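Polyisoprenyl-teichoic acid--peptidoglycan teichoic acid transferase TagV (Bacillus subtilis, PDB 6UF3) belongs to the LytR_cpsA_psr family and is built round a central mixed beta sheet packed against helices. Local coordinates at residues 99-104 against 192-197; 65-68 against 74-77. All blocks are in the same frame, centred on the assembly; numbering follows the deposited sequence.

How the contacts relate
Contact 2 (65-68 with 74-77) comes first along the chain and closes before contact 1 (99-104 with 192-197) opens. Their centres lie about 20 Å apart. Contact 2 is local and buried, folding a loop back onto helix 72-84. Contact 1 lies at the surface and joins helix 96-105 to a turn 88 residues further on. Strand 90-94 lies between the two helices in sequence and pairs with strand 196-197 at one edge of the mixed sheet. The contacts also touch, with Glu196 OE1 3.8 Å from Tyr68 OH as packing. Glu196 further forms a salt bridge with Lys73. Glu196, on the edge strand, thus reaches Tyr68 of contact 2 and the start of helix 72-84.

Contact 1 of 2, residues 99-104 against 192-197; sequences FKDVIN and SENVET
Asp101 on helix 96-105 and Asn194 in the turn facing it meet side chain to side chain. They cross at about a right angle, and the carboxylate and amide planes are 67° apart. Asn194 ND2 donates to Asp101 OD2 at 3.0 Å in a nearly straight bond of 165°. The acceptor lies in the amide plane, but the N-H comes down on OD2 from above the carboxylate plane. A water joins the same two residues. It accepts from Asn194 N at 3.1 Å and donates to Asp101 OD2, but the 2.5 Å between that water and Asp101 OD2 is so short that its exact position is doubtful. With Asn194 CG beside the backbone N (chi1 -70°), ND2 can bond OD2 directly, while N reaches it only by way of the water.

Beside this polar pair, Val102 and Val195 also cross at about a right angle. One methyl of each does the touching, with Val102 CG2 3.6 Å from Val195 CG1. Elsewhere on the helix, Phe99 packs on Ala143 and Leu144 of helix 140-148. Ser192 OG bonds back to Ala188 O in helix 181-191. The segment 192-195 is a type I beta turn with a weak closing bond from Val195 N to Ser192 O. It is a helix-to-strand connection, leading from helix 181-191 into edge strand 196-197 and resting on helix 96-105.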
loop_
_atom_site.group_PDB
_atom_site.type_symbol
_atom_site.label_atom_id
_atom_site.label_comp_id
_atom_site.label_asym_id
_atom_site.label_seq_id
_atom_site.Cartn_x
_atom_site.Cartn_y
_atom_site.Cartn_z
ATOM N N PHE A 99 -4.047 -11.467 -2.973
ATOM C CA PHE A 99 -3.888 -10.400 -3.952
ATOM C C PHE A 99 -4.322 -10.867 -5.330
ATOM O O PHE A 99 -5.046 -10.148 -6.050
ATOM C CB PHE A 99 -2.432 -9.928 -3.979
ATOM C CG PHE A 99 -2.136 -8.957 -5.096
ATOM C CD1 PHE A 99 -2.475 -7.618 -4.977
ATOM C CD2 PHE A 99 -1.529 -9.393 -6.265
ATOM C CE1 PHE A 99 -2.218 -6.732 -6.003
ATOM C CE2 PHE A 99 -1.264 -8.506 -7.294
ATOM C CZ PHE A 99 -1.607 -7.176 -7.162
ATOM N N LYS A 100 -3.851 -12.055 -5.732
ATOM C CA LYS A 100 -4.285 -12.608 -7.009
ATOM C C LYS A 100 -5.801 -12.740 -7.052
ATOM O O LYS A 100 -6.421 -12.430 -8.077
ATOM C CB LYS A 100 -3.628 -13.966 -7.263
ATOM C CG LYS A 100 -2.151 -13.888 -7.592
ATOM C CD LYS A 100 -1.618 -15.222 -8.070
ATOM C CE LYS A 100 -1.943 -16.328 -7.083
ATOM N NZ LYS A 100 -1.326 -17.622 -7.487
ATOM N N ASP A 101 -6.409 -13.204 -5.950
ATOM C CA ASP A 101 -7.866 -13.337 -5.909
ATOM C C ASP A 101 -8.554 -11.993 -6.117
ATOM O O ASP A 101 -9.520 -11.896 -6.885
ATOM C CB ASP A 101 -8.317 -13.962 -4.584
ATOM C CG ASP A 101 -9.806 -14.293 -4.574
ATOM O OD1 ASP A 101 -10.244 -15.048 -5.464
ATOM O OD2 ASP A 101 -10.537 -13.797 -3.685
ATOM N N VAL A 102 -8.079 -10.951 -5.431
ATOM C CA VAL A 102 -8.667 -9.621 -5.588
ATOM C C VAL A 102 -8.642 -9.212 -7.052
ATOM O O VAL A 102 -9.663 -8.807 -7.621
ATOM C CB VAL A 102 -7.929 -8.587 -4.720
ATOM C CG1 VAL A 102 -8.421 -7.178 -5.060
ATOM C CG2 VAL A 102 -8.120 -8.878 -3.236
ATOM N N ILE A 103 -7.474 -9.343 -7.686
ATOM C CA ILE A 103 -7.329 -8.900 -9.074
ATOM C C ILE A 103 -8.237 -9.707 -9.995
ATOM O O ILE A 103 -8.859 -9.166 -10.927
ATOM C CB ILE A 103 -5.854 -8.987 -9.513
ATOM C CG1 ILE A 103 -4.964 -8.113 -8.623
ATOM C CG2 ILE A 103 -5.701 -8.581 -10.985
ATOM C CD1 ILE A 103 -5.318 -6.616 -8.661
ATOM N N ASN A 104 -8.331 -11.015 -9.754
ATOM C CA ASN A 104 -9.155 -11.848 -10.621
ATOM C C ASN A 104 -10.636 -11.553 -10.435
ATOM O O ASN A 104 -11.400 -11.616 -11.407
ATOM C CB ASN A 104 -8.855 -13.322 -10.363
ATOM C CG ASN A 104 -7.579 -13.777 -11.043
ATOM O OD1 ASN A 104 -7.194 -13.241 -12.084
ATOM N ND2 ASN A 104 -6.916 -14.766 -10.455
ATOM N N SER A 192 -13.323 -8.904 -1.440
ATOM C CA SER A 192 -12.810 -8.652 -0.102
ATOM C C SER A 192 -12.780 -9.897 0.775
ATOM O O SER A 192 -12.342 -9.816 1.925
ATOM C CB SER A 192 -13.647 -7.569 0.582
ATOM O OG SER A 192 -15.007 -7.959 0.639
ATOM N N GLU A 193 -13.223 -11.045 0.260
ATOM C CA GLU A 193 -13.321 -12.233 1.099
ATOM C C GLU A 193 -11.957 -12.712 1.579
ATOM O O GLU A 193 -11.861 -13.339 2.642
ATOM C CB GLU A 193 -14.034 -13.352 0.339
ATOM C CG GLU A 193 -15.499 -13.525 0.717
ATOM C CD GLU A 193 -15.696 -13.829 2.193
ATOM O OE1 GLU A 193 -16.167 -12.931 2.927
ATOM O OE2 GLU A 193 -15.382 -14.963 2.617
ATOM N N ASN A 194 -10.893 -12.442 0.829
ATOM C CA ASN A 194 -9.589 -13.006 1.157
ATOM C C ASN A 194 -8.558 -11.925 1.490
ATOM O O ASN A 194 -7.359 -12.109 1.274
ATOM C CB ASN A 194 -9.110 -13.923 0.029
ATOM C CG ASN A 194 -9.924 -15.223 -0.055
ATOM O OD1 ASN A 194 -10.062 -15.951 0.934
ATOM N ND2 ASN A 194 -10.473 -15.509 -1.235
ATOM N N VAL A 195 -9.014 -10.799 2.034
ATOM C CA VAL A 195 -8.137 -9.780 2.592
ATOM C C VAL A 195 -8.471 -9.630 4.069
ATOM O O VAL A 195 -9.619 -9.815 4.490
ATOM C CB VAL A 195 -8.261 -8.422 1.858
ATOM C CG1 VAL A 195 -8.318 -8.638 0.360
ATOM C CG2 VAL A 195 -9.491 -7.660 2.320
ATOM N N GLU A 196 -7.453 -9.312 4.860
ATOM C CA GLU A 196 -7.639 -8.995 6.267
ATOM C C GLU A 196 -7.889 -7.494 6.378
ATOM O O GLU A 196 -7.074 -6.697 5.901
ATOM C CB GLU A 196 -6.412 -9.412 7.072
ATOM C CG GLU A 196 -6.634 -9.470 8.559
ATOM C CD GLU A 196 -5.366 -9.824 9.305
ATOM O OE1 GLU A 196 -4.270 -9.644 8.734
ATOM O OE2 GLU A 196 -5.470 -10.284 10.457
ATOM N N THR A 197 -9.009 -7.106 6.988
ATOM C CA THR A 197 -9.354 -5.685 7.001
ATOM C C THR A 197 -10.403 -5.391 8.064
ATOM O O THR A 197 -11.196 -6.262 8.437
ATOM C CB THR A 197 -9.873 -5.231 5.635
ATOM O OG1 THR A 197 -10.067 -3.806 5.631
ATOM C CG2 THR A 197 -11.204 -5.922 5.308
HETATM O O HOH W 1 -10.329 -11.802 -2.143
#

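Contact 2 of 2, residues 65-68 against 74-77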
loop_
_atom_site.group_PDB
_atom_site.type_symbol
_atom_site.label_atom_id
_atom_site.label_comp_id
_atom_site.label_asym_id
_atom_site.label_seq_id
_atom_site.Cartn_x
_atom_site.Cartn_y
_atom_site.Cartn_z
ATOM N N ASN A 65 10.048 -2.949 7.276
ATOM C CA ASN A 65 9.393 -4.192 6.875
ATOM C C ASN A 65 9.521 -5.280 7.932
ATOM O O ASN A 65 8.755 -6.251 7.899
ATOM C CB ASN A 65 9.931 -4.680 5.524
ATOM C CG ASN A 65 11.370 -5.136 5.579
ATOM O OD1 ASN A 65 12.065 -4.952 6.576
ATOM N ND2 ASN A 65 11.830 -5.735 4.492
ATOM N N ALA A 66 10.443 -5.129 8.886
ATOM C CA ALA A 66 10.535 -6.103 9.968
ATOM C C ALA A 66 9.410 -5.954 10.983
ATOM O O ALA A 66 9.195 -6.879 11.776
ATOM C CB ALA A 66 11.890 -5.991 10.673
ATOM N N ALA A 67 8.681 -4.827 10.974
ATOM C CA ALA A 67 7.641 -4.632 11.984
ATOM C C ALA A 67 6.603 -5.746 11.940
ATOM O O ALA A 67 6.168 -6.237 12.982
ATOM C CB ALA A 67 6.957 -3.274 11.803
ATOM N N TYR A 68 6.170 -6.137 10.738
ATOM C CA TYR A 68 5.158 -7.181 10.631
ATOM C C TYR A 68 5.681 -8.498 11.168
ATOM O O TYR A 68 4.911 -9.301 11.699
ATOM C CB TYR A 68 4.702 -7.330 9.177
ATOM C CG TYR A 68 3.324 -7.940 9.014
ATOM C CD1 TYR A 68 3.166 -9.309 8.946
ATOM C CD2 TYR A 68 2.190 -7.142 8.912
ATOM C CE1 TYR A 68 1.915 -9.889 8.803
ATOM C CE2 TYR A 68 0.925 -7.714 8.763
ATOM C CZ TYR A 68 0.797 -9.084 8.710
ATOM O OH TYR A 68 -0.444 -9.677 8.562
ATOM N N ASP A 74 -0.596 -5.304 13.967
ATOM C CA ASP A 74 -0.676 -4.279 15.007
ATOM C C ASP A 74 0.647 -3.534 15.142
ATOM O O ASP A 74 0.672 -2.301 15.288
ATOM C CB ASP A 74 -1.054 -4.910 16.354
ATOM C CG ASP A 74 -2.478 -5.446 16.393
ATOM O OD1 ASP A 74 -3.261 -5.207 15.444
ATOM O OD2 ASP A 74 -2.816 -6.110 17.398
ATOM N N GLU A 75 1.762 -4.268 15.106
ATOM C CA GLU A 75 3.067 -3.616 15.201
ATOM C C GLU A 75 3.354 -2.775 13.962
ATOM O O GLU A 75 3.871 -1.657 14.074
ATOM C CB GLU A 75 4.155 -4.668 15.448
ATOM C CG GLU A 75 5.557 -4.120 15.604
ATOM C CD GLU A 75 5.745 -3.239 16.831
ATOM O OE1 GLU A 75 4.969 -3.349 17.791
ATOM O OE2 GLU A 75 6.688 -2.423 16.834
ATOM N N THR A 76 2.987 -3.269 12.772
ATOM C CA THR A 76 3.200 -2.462 11.571
ATOM C C THR A 76 2.371 -1.181 11.610
ATOM O O THR A 76 2.878 -0.093 11.309
ATOM C CB THR A 76 2.850 -3.267 10.316
ATOM O OG1 THR A 76 3.736 -4.380 10.214
ATOM C CG2 THR A 76 3.038 -2.410 9.084
ATOM N N VAL A 77 1.088 -1.295 11.971
ATOM C CA VAL A 77 0.216 -0.124 12.046
ATOM C C VAL A 77 0.789 0.904 13.009
ATOM O O VAL A 77 0.881 2.095 12.688
ATOM C CB VAL A 77 -1.210 -0.526 12.450
ATOM C CG1 VAL A 77 -2.012 0.726 12.826
ATOM C CG2 VAL A 77 -1.906 -1.270 11.291
#
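Thr76 OG1 is the polar atom round which this contact closes, packed against Ala67 and Tyr68. Thr76 OG1 lies 3.0 Å from Tyr68 N, but the angle is too poor for a hydrogen bond. The hydroxyl instead makes a weak bond to Gly72 O, one turn back in its own helix. Thr76 OG1 sits at the edge of the Tyr68 ring, near its plane, 3.4 Å from Tyr68 CD2. Tyr68 CB is also close, 3.3 Å from Thr76 OG1. Thr76 holds OG1 beside its backbone N (chi1 -63°), on the side that meets the loop.

Ala67 points its methyl at the helix, where Ala67 CB is 3.9 Å from Thr76 CA. The small side chain goes with a close approach of the backbones, 5.0 Å between Ala67 CA and Thr76 CA. The aliphatic part of Glu75, bent at chi2 (65°), also lies against Ala67, with Glu75 CG 3.4 Å from Ala67 O.

The loop thus folds back on the first turns of helix 72-84. Thr76 also packs on Leu9 and Met11 of strand 6-13 and on Leu28 of strand 25-34, while Tyr68 reaches Ile13, so both segments rest against the central sheet.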